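PDB 4YWO: mercuric reductase from Metallosphaera sedula, which probably catalyses the NADPH-dependent reduction of mercuric ion to elemental mercury, working as a homodimer with FAD as cofactor. Local coordinates for residues V236-V241 and K247-D252; G118-R121 and A127-V130; A352-T357 and G415-A420; E91-V96 and A167-R172; F189-S194 and R222-N227. All coordinates share one frame; numbering follows the deposited sequence.

Contact 1 of 5, residues V236-V241 and K247-D252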
# COMPACT_ATOMS: atom_id res chain seq x y z
N VAL A 236 -33.46 -3.21 11.52
CA VAL A 236 -34.03 -4.11 12.54
C VAL A 236 -33.82 -3.66 13.98
O VAL A 236 -32.74 -3.19 14.42
CB VAL A 236 -33.63 -5.56 12.30
CG1 VAL A 236 -32.11 -5.73 12.26
CG2 VAL A 236 -34.19 -6.46 13.39
N ASN A 237 -34.90 -3.82 14.77
CA ASN A 237 -34.88 -3.55 16.22
C ASN A 237 -35.00 -4.81 16.96
O ASN A 237 -35.88 -5.62 16.64
CB ASN A 237 -36.05 -2.66 16.67
CG ASN A 237 -35.96 -1.28 16.05
OD1 ASN A 237 -35.07 -0.50 16.39
ND2 ASN A 237 -36.80 -1.02 15.07
N VAL A 238 -34.04 -5.03 17.83
CA VAL A 238 -33.99 -6.25 18.61
C VAL A 238 -34.85 -5.97 19.83
O VAL A 238 -34.57 -5.07 20.52
CB VAL A 238 -32.55 -6.60 19.02
CG1 VAL A 238 -32.54 -7.83 19.92
CG2 VAL A 238 -31.77 -6.91 17.73
N LYS A 239 -35.88 -6.77 20.07
CA LYS A 239 -36.82 -6.59 21.21
C LYS A 239 -36.47 -7.38 22.47
O LYS A 239 -36.66 -6.90 23.60
CB LYS A 239 -38.23 -6.97 20.75
CG LYS A 239 -38.61 -6.30 19.47
CD LYS A 239 -40.12 -6.22 19.32
CE LYS A 239 -40.75 -7.57 19.13
NZ LYS A 239 -41.98 -7.43 18.30
N GLU A 240 -35.95 -8.58 22.28
CA GLU A 240 -35.75 -9.53 23.33
C GLU A 240 -34.85 -10.67 22.87
O GLU A 240 -34.78 -11.00 21.65
CB GLU A 240 -37.15 -10.08 23.70
CG GLU A 240 -37.16 -11.00 24.90
CD GLU A 240 -38.55 -11.66 25.14
OE1 GLU A 240 -39.51 -11.35 24.39
OE2 GLU A 240 -38.63 -12.49 26.08
N VAL A 241 -34.17 -11.28 23.81
CA VAL A 241 -33.48 -12.53 23.61
C VAL A 241 -33.97 -13.61 24.57
O VAL A 241 -34.16 -13.37 25.77
CB VAL A 241 -31.93 -12.31 23.82
CG1 VAL A 241 -31.18 -13.57 23.55
CG2 VAL A 241 -31.44 -11.20 22.91
N LYS A 247 -29.72 -19.83 20.91
CA LYS A 247 -30.11 -18.54 21.37
C LYS A 247 -30.98 -17.92 20.37
O LYS A 247 -30.70 -17.99 19.14
CB LYS A 247 -28.88 -17.66 21.69
CG LYS A 247 -27.89 -18.27 22.63
CD LYS A 247 -26.85 -17.34 23.18
CE LYS A 247 -25.89 -18.10 24.04
NZ LYS A 247 -24.98 -17.24 24.69
N ILE A 248 -32.08 -17.31 20.85
CA ILE A 248 -33.07 -16.70 19.98
C ILE A 248 -33.11 -15.18 20.13
O ILE A 248 -33.39 -14.67 21.24
CB ILE A 248 -34.52 -17.27 20.18
CG1 ILE A 248 -34.50 -18.81 20.02
CG2 ILE A 248 -35.43 -16.68 19.14
CD1 ILE A 248 -35.75 -19.50 20.53
N VAL A 249 -32.78 -14.46 19.06
CA VAL A 249 -32.92 -13.04 19.02
C VAL A 249 -34.26 -12.70 18.33
O VAL A 249 -34.49 -13.02 17.18
CB VAL A 249 -31.70 -12.34 18.32
CG1 VAL A 249 -31.89 -10.83 18.37
CG2 VAL A 249 -30.41 -12.83 18.97
N ILE A 250 -35.15 -12.09 19.10
CA ILE A 250 -36.48 -11.73 18.64
C ILE A 250 -36.42 -10.27 18.21
O ILE A 250 -36.05 -9.39 18.93
CB ILE A 250 -37.54 -11.91 19.77
CG1 ILE A 250 -37.59 -13.41 20.20
CG2 ILE A 250 -38.92 -11.48 19.28
CD1 ILE A 250 -37.99 -13.60 21.65
N THR A 251 -36.84 -10.01 17.02
CA THR A 251 -36.74 -8.67 16.47
C THR A 251 -38.08 -8.34 15.87
O THR A 251 -38.93 -9.22 15.75
CB THR A 251 -35.69 -8.62 15.30
OG1 THR A 251 -36.22 -9.19 14.09
CG2 THR A 251 -34.43 -9.38 15.66
N ASP A 252 -38.22 -7.10 15.44
CA ASP A 252 -39.41 -6.72 14.70
C ASP A 252 -39.42 -7.19 13.24
O ASP A 252 -40.31 -6.85 12.49
CB ASP A 252 -39.64 -5.19 14.80
CG ASP A 252 -38.48 -4.35 14.19
OD1 ASP A 252 -37.52 -4.89 13.55
OD2 ASP A 252 -38.52 -3.11 14.37
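Asp252 takes hold of Asn237 with both carboxylate oxygens. OD1 accepts the almost straight bond from Asn237 N (3.1 Å, 177°), the donor lying well above the carboxylate plane, while OD2 receives Asn237 ND2 at 2.8 Å on its syn side. The flat amide and carboxylate stand steeply to each other, 78° apart. A third bond, Asp252 N to Asn237 O (3.0 Å), closes this end; with CG lodged between its own backbone N and carbonyl carbon (chi1 62°), Asp252 brings its carboxylate to Asn237 N and ND2.

Next along the antiparallel hairpin formed by strands 238-243 and 247-251, Lys239 and Glu240 both face Ile250 in a classic beta bulge. Lys239 N reaches Ile250 O at 2.9 Å, Glu240 N adds a weak bond to the same oxygen, and Ile250 N donates to Glu240 O at 2.8 Å. Glu240 runs alongside Ile250, OE1 lying 3.9 Å from CD1.

On the other face Val238 CG1 presses against Val249 CG1 at 3.4 Å, a tight pair. At the loop end of the hairpin, Val236 CG2 meets the CB of Thr251. Behind them Leu203 and Ile261 back Val249, while Thr251 OG1 is held by Lys253 N and Gly254 O.

Contact 2 of 5, residues G118-R121 and A127-V130. With FAD (flavin-adenine dinucleotide), chain B.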
# COMPACT_ATOMS: atom_id res chain seq x y z
N GLY A 118 -3.15 -1.47 39.61
CA GLY A 118 -4.36 -1.31 40.37
C GLY A 118 -5.31 -0.33 39.74
O GLY A 118 -4.94 0.36 38.80
N GLU A 119 -6.53 -0.23 40.30
CA GLU A 119 -7.58 0.66 39.83
C GLU A 119 -7.38 2.01 40.51
O GLU A 119 -7.42 2.07 41.78
CB GLU A 119 -8.96 0.10 40.07
CG GLU A 119 -10.05 1.00 39.64
CD GLU A 119 -11.43 0.50 39.78
OE1 GLU A 119 -11.94 -0.07 38.78
OE2 GLU A 119 -12.01 0.69 40.88
N ALA A 120 -7.12 3.06 39.73
CA ALA A 120 -7.03 4.45 40.20
C ALA A 120 -8.37 5.12 40.15
O ALA A 120 -9.17 4.96 39.19
CB ALA A 120 -6.03 5.27 39.42
N ARG A 121 -8.67 5.99 41.18
CA ARG A 121 -9.82 6.88 41.17
C ARG A 121 -9.43 8.22 41.75
O ARG A 121 -8.65 8.22 42.72
CB ARG A 121 -10.97 6.33 42.06
CG ARG A 121 -11.56 5.04 41.52
CD ARG A 121 -12.67 4.47 42.38
NE ARG A 121 -13.31 3.39 41.61
CZ ARG A 121 -14.42 3.52 40.91
NH1 ARG A 121 -15.09 4.66 40.86
NH2 ARG A 121 -14.88 2.46 40.26
N ALA A 127 -4.87 14.31 43.07
CA ALA A 127 -4.59 13.03 43.64
C ALA A 127 -5.59 11.95 43.27
O ALA A 127 -6.82 12.23 43.08
CB ALA A 127 -4.64 13.12 45.22
N VAL A 128 -5.05 10.75 43.21
CA VAL A 128 -5.84 9.55 43.02
C VAL A 128 -5.56 8.67 44.24
O VAL A 128 -4.53 8.81 44.92
CB VAL A 128 -5.53 8.77 41.71
CG1 VAL A 128 -5.92 9.63 40.50
CG2 VAL A 128 -4.10 8.39 41.66
N LYS A 129 -6.46 7.73 44.42
CA LYS A 129 -6.22 6.57 45.23
C LYS A 129 -6.05 5.34 44.39
O LYS A 129 -6.81 5.12 43.42
CB LYS A 129 -7.36 6.41 46.32
CG LYS A 129 -8.72 6.10 45.73
CD LYS A 129 -9.87 5.86 46.77
CE LYS A 129 -11.23 5.76 46.03
NZ LYS A 129 -12.37 5.32 46.88
N VAL A 130 -5.08 4.54 44.80
CA VAL A 130 -4.95 3.20 44.26
C VAL A 130 -4.46 2.25 45.37
O VAL A 130 -3.47 2.49 46.00
CB VAL A 130 -4.08 3.20 42.97
CG1 VAL A 130 -2.76 3.90 43.20
CG2 VAL A 130 -3.99 1.83 42.36
PA FAD B . -6.74 1.09 26.45
O1A FAD B . -5.58 0.43 25.73
O2A FAD B . -7.96 0.28 26.82
O5B FAD B . -6.17 1.79 27.79
C5B FAD B . -6.80 1.56 29.05
C4B FAD B . -5.86 0.76 29.94
O4B FAD B . -5.70 1.44 31.19
C3B FAD B . -6.42 -0.62 30.23
O3B FAD B . -5.51 -1.62 29.76
C2B FAD B . -6.56 -0.72 31.74
O2B FAD B . -5.75 -1.78 32.24
C1B FAD B . -6.09 0.61 32.30
N9A FAD B . -7.19 1.26 33.05
C8A FAD B . -8.44 1.48 32.58
N7A FAD B . -9.21 2.10 33.51
C5A FAD B . -8.44 2.28 34.61
C6A FAD B . -8.63 2.87 35.95
N6A FAD B . -9.82 3.40 36.33
N1A FAD B . -7.58 2.87 36.80
C2A FAD B . -6.39 2.34 36.44
N3A FAD B . -6.15 1.79 35.24
C4A FAD B . -7.12 1.73 34.29
N1 FAD B . -7.60 0.23 16.24
C2 FAD B . -6.84 0.36 15.12
O2 FAD B . -6.26 1.44 14.91
N3 FAD B . -6.68 -0.64 14.23
C4 FAD B . -7.27 -1.83 14.39
O4 FAD B . -7.10 -2.74 13.54
C4X FAD B . -8.12 -2.05 15.58
N5 FAD B . -8.74 -3.23 15.81
C5X FAD B . -9.51 -3.40 16.91
C6 FAD B . -10.15 -4.62 17.12
C7 FAD B . -10.94 -4.80 18.25
C7M FAD B . -11.63 -6.13 18.48
C8 FAD B . -11.11 -3.70 19.23
C8M FAD B . -11.97 -3.90 20.45
C9 FAD B . -10.48 -2.48 19.02
C9A FAD B . -9.68 -2.30 17.89
N10 FAD B . -9.04 -1.06 17.67
C10 FAD B . -8.25 -0.92 16.52
C1' FAD B . -9.19 0.04 18.62
C2' FAD B . -7.94 0.15 19.49
O2' FAD B . -7.64 -1.13 20.06
C3' FAD B . -8.13 1.17 20.60
O3' FAD B . -8.57 2.41 20.04
C4' FAD B . -6.82 1.39 21.36
O4' FAD B . -6.47 0.21 22.08
C5' FAD B . -6.95 2.56 22.34
O5' FAD B . -5.99 2.41 23.38
P FAD B . -6.15 3.24 24.75
O1P FAD B . -4.83 3.18 25.49
O2P FAD B . -6.78 4.57 24.44
O3P FAD B . -7.22 2.36 25.57
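Arg121 and Lys129 lie side by side across the two strands of a beta hairpin, their side chains pointing the same way. Starting at the backbone, Arg121 CB rests 4.0 Å from Lys129 CE. The arginine chain then runs extended from CG to NE, and its CD passes the same methylene at 4.1 Å. Beyond it the chain turns back along its own segment to Glu119: Arg121 NE donates to Glu119 OE2 at 3.1 Å, a salt bridge in the guanidinium plane but well above the plane of the carboxylate, and NH2 adds a weak bond to the same oxygen. NH1 forms a salt bridge with Asp272. The two acids probably offset the arginine's charge and so ease its proximity to Lys129 NZ, 5.7 Å from Arg121 NE.

Along the backbone, Arg121 and Lys129 form an antiparallel hydrogen-bonded pair, Arg121 N to Lys129 O at 3.0 Å and Lys129 N to Arg121 O at 2.8 Å. On the opposite face Ala120 CB packs on Val128 CB, and both side chains rest on Ile44 of the parallel sheet in the FAD-binding Rossmann domain.

The strand edge not used by the hairpin reads the adenine of FAD. Ala120 N donates to FAD N1A (3.0 Å), and FAD N6A returns a weak bond to Ala120 O (3.3 Å). One residue thus offers a donor to the ring nitrogen and an acceptor to the amino group, a pairing that suits adenine and is made by backbone atoms alone.

Contact 3 of 5, residues A352-T357 and G415-A420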
# COMPACT_ATOMS: atom_id res chain seq x y z
N ALA A 352 -11.32 1.91 3.47
CA ALA A 352 -10.42 2.85 4.14
C ALA A 352 -10.94 4.28 3.96
O ALA A 352 -11.56 4.59 2.93
CB ALA A 352 -9.09 2.78 3.49
N ARG A 353 -10.66 5.14 4.91
CA ARG A 353 -11.07 6.52 4.80
C ARG A 353 -10.10 7.43 5.56
O ARG A 353 -9.41 7.02 6.49
CB ARG A 353 -12.45 6.67 5.41
CG ARG A 353 -12.56 6.38 6.85
CD ARG A 353 -13.93 6.54 7.46
NE ARG A 353 -14.32 7.91 7.50
CZ ARG A 353 -15.56 8.30 7.82
NH1 ARG A 353 -16.46 7.36 8.14
NH2 ARG A 353 -15.88 9.57 7.77
N VAL A 354 -9.98 8.65 5.06
CA VAL A 354 -9.26 9.71 5.82
C VAL A 354 -9.89 11.05 5.44
O VAL A 354 -10.25 11.25 4.28
CB VAL A 354 -7.73 9.66 5.53
CG1 VAL A 354 -7.37 9.78 4.07
CG2 VAL A 354 -6.95 10.65 6.40
N GLY A 355 -10.05 11.95 6.40
CA GLY A 355 -10.53 13.31 6.09
C GLY A 355 -12.09 13.27 6.00
O GLY A 355 -12.83 12.41 6.52
N LEU A 356 -12.57 14.31 5.32
CA LEU A 356 -14.00 14.58 5.29
C LEU A 356 -14.73 13.73 4.25
O LEU A 356 -14.21 13.47 3.13
CB LEU A 356 -14.16 16.04 4.89
CG LEU A 356 -13.51 17.07 5.80
CD1 LEU A 356 -13.87 18.46 5.25
CD2 LEU A 356 -14.05 16.93 7.17
N THR A 357 -15.96 13.41 4.57
CA THR A 357 -16.84 12.89 3.53
C THR A 357 -17.26 14.06 2.62
O THR A 357 -17.11 15.21 2.96
CB THR A 357 -18.13 12.23 4.10
OG1 THR A 357 -18.90 13.27 4.78
CG2 THR A 357 -17.84 11.06 5.00
N GLY A 415 -2.20 5.92 3.81
CA GLY A 415 -1.27 6.83 4.39
C GLY A 415 -0.75 7.85 3.36
O GLY A 415 -0.46 9.00 3.77
N GLU A 416 -0.65 7.48 2.10
CA GLU A 416 -0.39 8.49 1.07
C GLU A 416 -1.44 9.55 1.06
O GLU A 416 -1.12 10.78 0.98
CB GLU A 416 -0.21 7.86 -0.29
CG GLU A 416 0.08 8.81 -1.40
CD GLU A 416 0.25 8.26 -2.81
OE1 GLU A 416 0.45 7.02 -3.00
OE2 GLU A 416 0.05 9.07 -3.79
N ALA A 417 -2.70 9.15 1.17
CA ALA A 417 -3.79 10.13 1.22
C ALA A 417 -3.74 11.00 2.46
O ALA A 417 -3.93 12.22 2.33
CB ALA A 417 -5.16 9.42 1.12
N ALA A 418 -3.44 10.39 3.62
CA ALA A 418 -3.25 11.21 4.82
C ALA A 418 -2.17 12.25 4.69
O ALA A 418 -2.34 13.41 5.07
CB ALA A 418 -3.00 10.31 5.99
N LEU A 419 -1.05 11.88 4.09
CA LEU A 419 0.06 12.80 3.94
C LEU A 419 -0.33 13.89 2.98
O LEU A 419 -0.04 15.10 3.23
CB LEU A 419 1.28 12.02 3.47
CG LEU A 419 2.60 12.77 3.45
CD1 LEU A 419 3.03 13.11 4.85
CD2 LEU A 419 3.70 11.98 2.73
N ALA A 420 -1.01 13.52 1.88
CA ALA A 420 -1.49 14.53 0.90
C ALA A 420 -2.38 15.53 1.62
O ALA A 420 -2.25 16.77 1.42
CB ALA A 420 -2.24 13.85 -0.21
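Ala417 and Ala418, the two residues that meet Val354, sit on a helical turn closed by the bond from Ala420 N to Glu416 O at 2.9 Å; Leu419 N to Gly415 O, at 3.0 Å, belongs to the same turn. Across the contact itself everything is apolar. Val354 points from its strand toward the helix and divides its two methyls between neighbouring alanines: CG1 touches Ala417 CB at 3.7 Å and CG2 approaches Ala418 CB at 4.0 Å. A first torsion of 56° aims the two branches, with CG1 between the backbone N and the carbonyl carbon and CG2 anti to the N. With alanine at both positions the helix backbone comes close as well, Ala418 N lying 4.0 Å from Val354 CG1 and Ala418 CA 4.1 Å from Val354 CG2.

Strand 350-355 belongs to the antiparallel sheet of the dimerisation domain, where Val354 pairs through its backbone with Val403. Ile414 and Ile421 of helix 414-422 extend the apolar patch around the valine. The helix also meets its partner in the homodimer: Ala418 and Leu419 pack on Thr433 of the second subunit, and Ala420 on Leu419 of that subunit.

Between the two segments the contact is apolar, resting on buried methyl groups and van der Waals contact, with no hydrogen bond. The small alanine side chains are consistent with a close approach of helix to sheet, while the same helix, Ala418 included, also meets the second subunit.

Contact 4 of 5, residues E91-V96 and A167-R172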
# COMPACT_ATOMS: atom_id res chain seq x y z
N GLU A 91 -3.25 -20.78 18.63
CA GLU A 91 -1.96 -20.45 18.08
C GLU A 91 -1.61 -18.96 18.11
O GLU A 91 -0.47 -18.59 18.31
CB GLU A 91 -1.80 -20.97 16.63
CG GLU A 91 -0.69 -20.21 15.84
CD GLU A 91 -0.64 -20.37 14.30
OE1 GLU A 91 -1.68 -20.23 13.57
OE2 GLU A 91 0.50 -20.60 13.81
N LYS A 92 -2.62 -18.12 17.83
CA LYS A 92 -2.51 -16.64 17.80
C LYS A 92 -2.13 -16.14 19.18
O LYS A 92 -1.46 -15.10 19.32
CB LYS A 92 -3.88 -16.07 17.37
CG LYS A 92 -4.38 -14.87 18.22
CD LYS A 92 -5.75 -14.54 17.77
CE LYS A 92 -6.82 -15.21 18.60
NZ LYS A 92 -6.61 -15.13 20.06
N ASP A 93 -2.43 -16.92 20.23
CA ASP A 93 -2.05 -16.46 21.60
C ASP A 93 -0.52 -16.39 21.78
O ASP A 93 0.00 -15.49 22.41
CB ASP A 93 -2.61 -17.41 22.66
CG ASP A 93 -4.13 -17.36 22.78
OD1 ASP A 93 -4.82 -16.43 22.34
OD2 ASP A 93 -4.64 -18.29 23.42
N GLY A 94 0.22 -17.22 21.08
CA GLY A 94 1.67 -17.08 21.04
C GLY A 94 2.23 -15.77 20.47
O GLY A 94 3.20 -15.20 20.99
N LEU A 95 1.62 -15.32 19.37
CA LEU A 95 2.00 -14.06 18.73
C LEU A 95 1.65 -12.90 19.67
O LEU A 95 2.45 -11.98 19.83
CB LEU A 95 1.24 -13.94 17.39
CG LEU A 95 1.39 -12.58 16.76
CD1 LEU A 95 2.80 -12.30 16.31
CD2 LEU A 95 0.47 -12.53 15.54
N VAL A 96 0.49 -12.95 20.31
CA VAL A 96 0.04 -11.91 21.22
C VAL A 96 1.08 -11.80 22.34
O VAL A 96 1.58 -10.74 22.72
CB VAL A 96 -1.38 -12.18 21.77
CG1 VAL A 96 -1.70 -11.26 22.92
CG2 VAL A 96 -2.41 -11.97 20.67
N ALA A 167 -14.94 -13.66 21.28
CA ALA A 167 -14.92 -14.04 19.85
C ALA A 167 -13.48 -14.30 19.37
O ALA A 167 -13.25 -15.07 18.43
CB ALA A 167 -15.63 -12.97 18.98
N LEU A 168 -12.49 -13.66 20.02
CA LEU A 168 -11.08 -13.92 19.71
C LEU A 168 -10.44 -15.14 20.40
O LEU A 168 -9.39 -15.61 19.99
CB LEU A 168 -10.28 -12.65 19.89
CG LEU A 168 -10.64 -11.47 18.96
CD1 LEU A 168 -10.06 -10.14 19.43
CD2 LEU A 168 -10.24 -11.81 17.52
N SER A 169 -11.04 -15.57 21.50
CA SER A 169 -10.62 -16.77 22.20
C SER A 169 -11.86 -17.61 22.52
O SER A 169 -12.23 -17.77 23.71
CB SER A 169 -9.95 -16.40 23.50
OG SER A 169 -8.83 -15.64 23.28
N PRO A 170 -12.54 -18.12 21.51
CA PRO A 170 -13.79 -18.87 21.69
C PRO A 170 -13.65 -20.11 22.52
O PRO A 170 -12.65 -20.82 22.40
CB PRO A 170 -14.22 -19.23 20.27
CG PRO A 170 -12.95 -19.14 19.45
CD PRO A 170 -12.14 -18.02 20.07
N ASP A 171 -14.65 -20.33 23.39
CA ASP A 171 -14.62 -21.47 24.27
C ASP A 171 -14.99 -22.78 23.58
O ASP A 171 -14.68 -23.88 24.13
CB ASP A 171 -15.58 -21.22 25.46
CG ASP A 171 -17.06 -21.03 25.09
OD1 ASP A 171 -17.63 -21.07 23.99
OD2 ASP A 171 -17.81 -20.92 26.08
N ARG A 172 -15.60 -22.70 22.42
CA ARG A 172 -16.09 -23.84 21.70
C ARG A 172 -16.28 -23.55 20.26
O ARG A 172 -16.30 -22.42 19.84
CB ARG A 172 -17.41 -24.28 22.29
CG ARG A 172 -18.58 -23.41 21.93
CD ARG A 172 -19.71 -23.47 22.96
NE ARG A 172 -20.92 -22.86 22.49
CZ ARG A 172 -21.21 -21.55 22.61
NH1 ARG A 172 -20.40 -20.74 23.20
NH2 ARG A 172 -22.35 -21.10 22.18
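Leu168, from the region of the short helix 164-168, meets Lys92 through its carbonyl oxygen. Lys92 NZ gives that oxygen a weak hydrogen bond at 2.8 Å. Lys92 CE, however, is implausibly close, 2.9 Å from Leu168 O, so both this bond and the exact placement of the ammonium group are doubtful. The lysine chain bends at its last two torsions, and chi1 (134°) and chi3 (94°) both lie away from staggered values, which may reflect an uncertain side-chain position. As modelled, NZ has other weak partners, Asp93 OD1 at 3.2 Å in a salt bridge and Phe89 O, so the ammonium would be shared among several oxygens. The Leu168 side chain packs on Phe189 and Met192 and comes within about 4 Å of FAD at the nearest atoms.

Ser169 follows with its hydroxyl near the same cluster: Ser169 OG stands 3.9 Å from Lys92 NZ and 4.2 Å from Asp93 OD1, too far to bond either. Pro170 then leads the chain away to pack against Phe86 and Trp162.

The methylenes of Lys92 lean on Pro60 and Met64 of helix 58-78, which starts at Cys58 of the Cys53-Cys58 disulfide. The contact thus ties helix 87-110 of the FAD-binding domain to the segment that leads into strand 176-180 of the second Rossmann-type domain, an arrangement that fits the two-nucleotide-domain fold of the pyridine nucleotide-disulfide oxidoreductase family.

Contact 5 of 5, residues F189-S194 and R222-N227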
# COMPACT_ATOMS: atom_id res chain seq x y z
N PHE A 189 -15.64 -9.22 12.25
CA PHE A 189 -15.95 -10.54 12.84
C PHE A 189 -16.87 -11.33 12.00
O PHE A 189 -16.79 -12.57 11.97
CB PHE A 189 -16.53 -10.35 14.30
CG PHE A 189 -15.48 -10.03 15.32
CD1 PHE A 189 -14.68 -11.06 15.80
CD2 PHE A 189 -15.35 -8.78 15.90
CE1 PHE A 189 -13.66 -10.84 16.65
CE2 PHE A 189 -14.33 -8.58 16.87
CZ PHE A 189 -13.45 -9.63 17.18
N ALA A 190 -17.86 -10.72 11.32
CA ALA A 190 -18.71 -11.48 10.43
C ALA A 190 -17.93 -12.12 9.31
O ALA A 190 -18.15 -13.32 8.99
CB ALA A 190 -19.84 -10.67 9.87
N GLN A 191 -17.01 -11.42 8.67
CA GLN A 191 -16.23 -12.02 7.65
C GLN A 191 -15.30 -13.11 8.22
O GLN A 191 -15.19 -14.16 7.66
CB GLN A 191 -15.38 -10.99 6.90
CG GLN A 191 -14.53 -11.67 5.85
CD GLN A 191 -13.84 -10.62 4.93
OE1 GLN A 191 -12.61 -10.43 5.11
NE2 GLN A 191 -14.45 -10.40 3.82
N MET A 192 -14.68 -12.88 9.37
CA MET A 192 -13.83 -13.79 10.02
C MET A 192 -14.56 -15.12 10.27
O MET A 192 -14.09 -16.17 9.83
CB MET A 192 -13.34 -13.25 11.35
CG MET A 192 -12.37 -14.09 12.18
SD MET A 192 -12.17 -13.48 13.87
CE MET A 192 -11.54 -11.80 13.61
N TYR A 193 -15.77 -15.04 10.89
CA TYR A 193 -16.45 -16.31 11.26
C TYR A 193 -17.08 -16.92 10.09
O TYR A 193 -17.04 -18.17 9.94
CB TYR A 193 -17.45 -16.00 12.41
CG TYR A 193 -16.83 -16.15 13.79
CD1 TYR A 193 -15.85 -15.29 14.30
CD2 TYR A 193 -17.15 -17.26 14.61
CE1 TYR A 193 -15.20 -15.52 15.53
CE2 TYR A 193 -16.57 -17.43 15.82
CZ TYR A 193 -15.61 -16.61 16.31
OH TYR A 193 -15.01 -16.84 17.49
N SER A 194 -17.59 -16.16 9.13
CA SER A 194 -18.11 -16.81 7.90
C SER A 194 -17.05 -17.59 7.15
O SER A 194 -17.29 -18.70 6.64
CB SER A 194 -18.84 -15.81 7.04
OG SER A 194 -18.00 -14.85 6.49
N ARG A 222 -22.27 -4.11 2.22
CA ARG A 222 -23.22 -5.16 2.05
C ARG A 222 -22.82 -6.23 1.09
O ARG A 222 -22.98 -7.45 1.34
CB ARG A 222 -24.62 -4.54 1.75
CG ARG A 222 -25.61 -5.65 1.68
CD ARG A 222 -26.98 -5.35 1.09
NE ARG A 222 -27.76 -4.74 2.08
CZ ARG A 222 -28.59 -5.34 2.90
NH1 ARG A 222 -28.83 -6.65 2.84
NH2 ARG A 222 -29.27 -4.60 3.70
N ARG A 223 -22.23 -5.85 -0.06
CA ARG A 223 -21.78 -6.77 -1.06
C ARG A 223 -20.68 -7.67 -0.56
O ARG A 223 -20.67 -8.90 -0.85
CB ARG A 223 -21.26 -6.04 -2.27
CG ARG A 223 -22.34 -5.31 -2.98
CD ARG A 223 -21.68 -4.61 -4.13
NE ARG A 223 -22.68 -4.05 -5.06
CZ ARG A 223 -22.47 -3.01 -5.80
NH1 ARG A 223 -21.28 -2.40 -5.83
NH2 ARG A 223 -23.46 -2.55 -6.59
N ILE A 224 -19.76 -7.07 0.23
CA ILE A 224 -18.65 -7.83 0.83
C ILE A 224 -19.17 -8.87 1.74
O ILE A 224 -18.75 -10.03 1.68
CB ILE A 224 -17.62 -6.90 1.47
CG1 ILE A 224 -17.00 -6.03 0.36
CG2 ILE A 224 -16.52 -7.73 2.19
CD1 ILE A 224 -16.27 -4.80 0.89
N MET A 225 -20.08 -8.49 2.61
CA MET A 225 -20.68 -9.48 3.49
C MET A 225 -21.43 -10.62 2.79
O MET A 225 -21.20 -11.81 3.09
CB MET A 225 -21.57 -8.81 4.47
CG MET A 225 -20.94 -7.84 5.49
SD MET A 225 -19.71 -8.60 6.60
CE MET A 225 -18.18 -8.29 5.68
N GLU A 226 -22.24 -10.21 1.83
CA GLU A 226 -23.05 -11.18 1.08
C GLU A 226 -22.22 -12.06 0.26
O GLU A 226 -22.55 -13.31 0.18
CB GLU A 226 -24.13 -10.46 0.31
CG GLU A 226 -25.18 -9.88 1.29
CD GLU A 226 -26.36 -9.13 0.64
OE1 GLU A 226 -26.25 -8.80 -0.57
OE2 GLU A 226 -27.36 -8.81 1.37
N ASN A 227 -21.09 -11.59 -0.23
CA ASN A 227 -20.17 -12.43 -1.03
C ASN A 227 -19.59 -13.58 -0.18
O ASN A 227 -19.22 -14.60 -0.72
CB ASN A 227 -19.03 -11.58 -1.67
CG ASN A 227 -19.48 -10.71 -2.84
OD1 ASN A 227 -20.60 -10.83 -3.37
ND2 ASN A 227 -18.59 -9.78 -3.24
O HOH W 1 -17.09 -11.15 3.89
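The helical segments around Ala190-Gln191 and Ile224-Met225 run nearly parallel, their axes 10.0 Å apart at closest approach and inclined by 16°, with Gln191 and Met225 bringing their CA atoms nearest. Met225 reaches between them. Its chain is folded at chi2 (-61°) and again at chi3, which curls the thioether back toward the neighbouring helix: Met225 SD lies 3.9 Å from Ala190 CB, and the terminal CE reaches Gln191 CB at 4.1 Å.

Gln191 makes the other half of the contact. CG is anti to its backbone N and the chain stays extended, so the amide is carried across to Ile224, where Gln191 NE2 sits 3.8 Å from the CG2 methyl. A water bridges the same two residues: it accepts from Gln191 NE2 at 2.7 Å and donates to Ile224 O at 3.0 Å. At the other end of the amide, OE1 accepts from the backbone N of Gln348, which, together with the water, fixes which way round the group lies.

Both helices lie over the four-stranded parallel sheet of the second Rossmann-type domain. They follow strands 176-180 and 199-203 in a beta-alpha-beta succession, and Ala190 and Met225 both pack on Ile202 beneath them.

Apolar and polar contacts are thus layered, with the thioether next to the sheet and the amide-water bridge beside it. The bridge satisfies an NE2 hydrogen and gives a helix carbonyl a partner in a buried contact where the two segments share no direct hydrogen bond.

Contacts 4 and 5 are the two that touch: Ala167 O lies 2.7 Å from Tyr193 OH, probably hydrogen-bonded, and Leu168 CD2 packs at 3.7 Å on Phe189 CE1. Leu168 and Phe189 also approach the FAD, so this junction borders the cofactor. Contact 2 lies at the adenine end of FAD, its centre 31 Å from that of contact 4 and 42 Å from that of contact 5. The hairpin of contact 1 lies away from the annotated sites, its nearest atoms about 5 Å from contact 4. Contact 3, in the dimerisation domain, comes within about 9 Å of contact 5 at the nearest atoms.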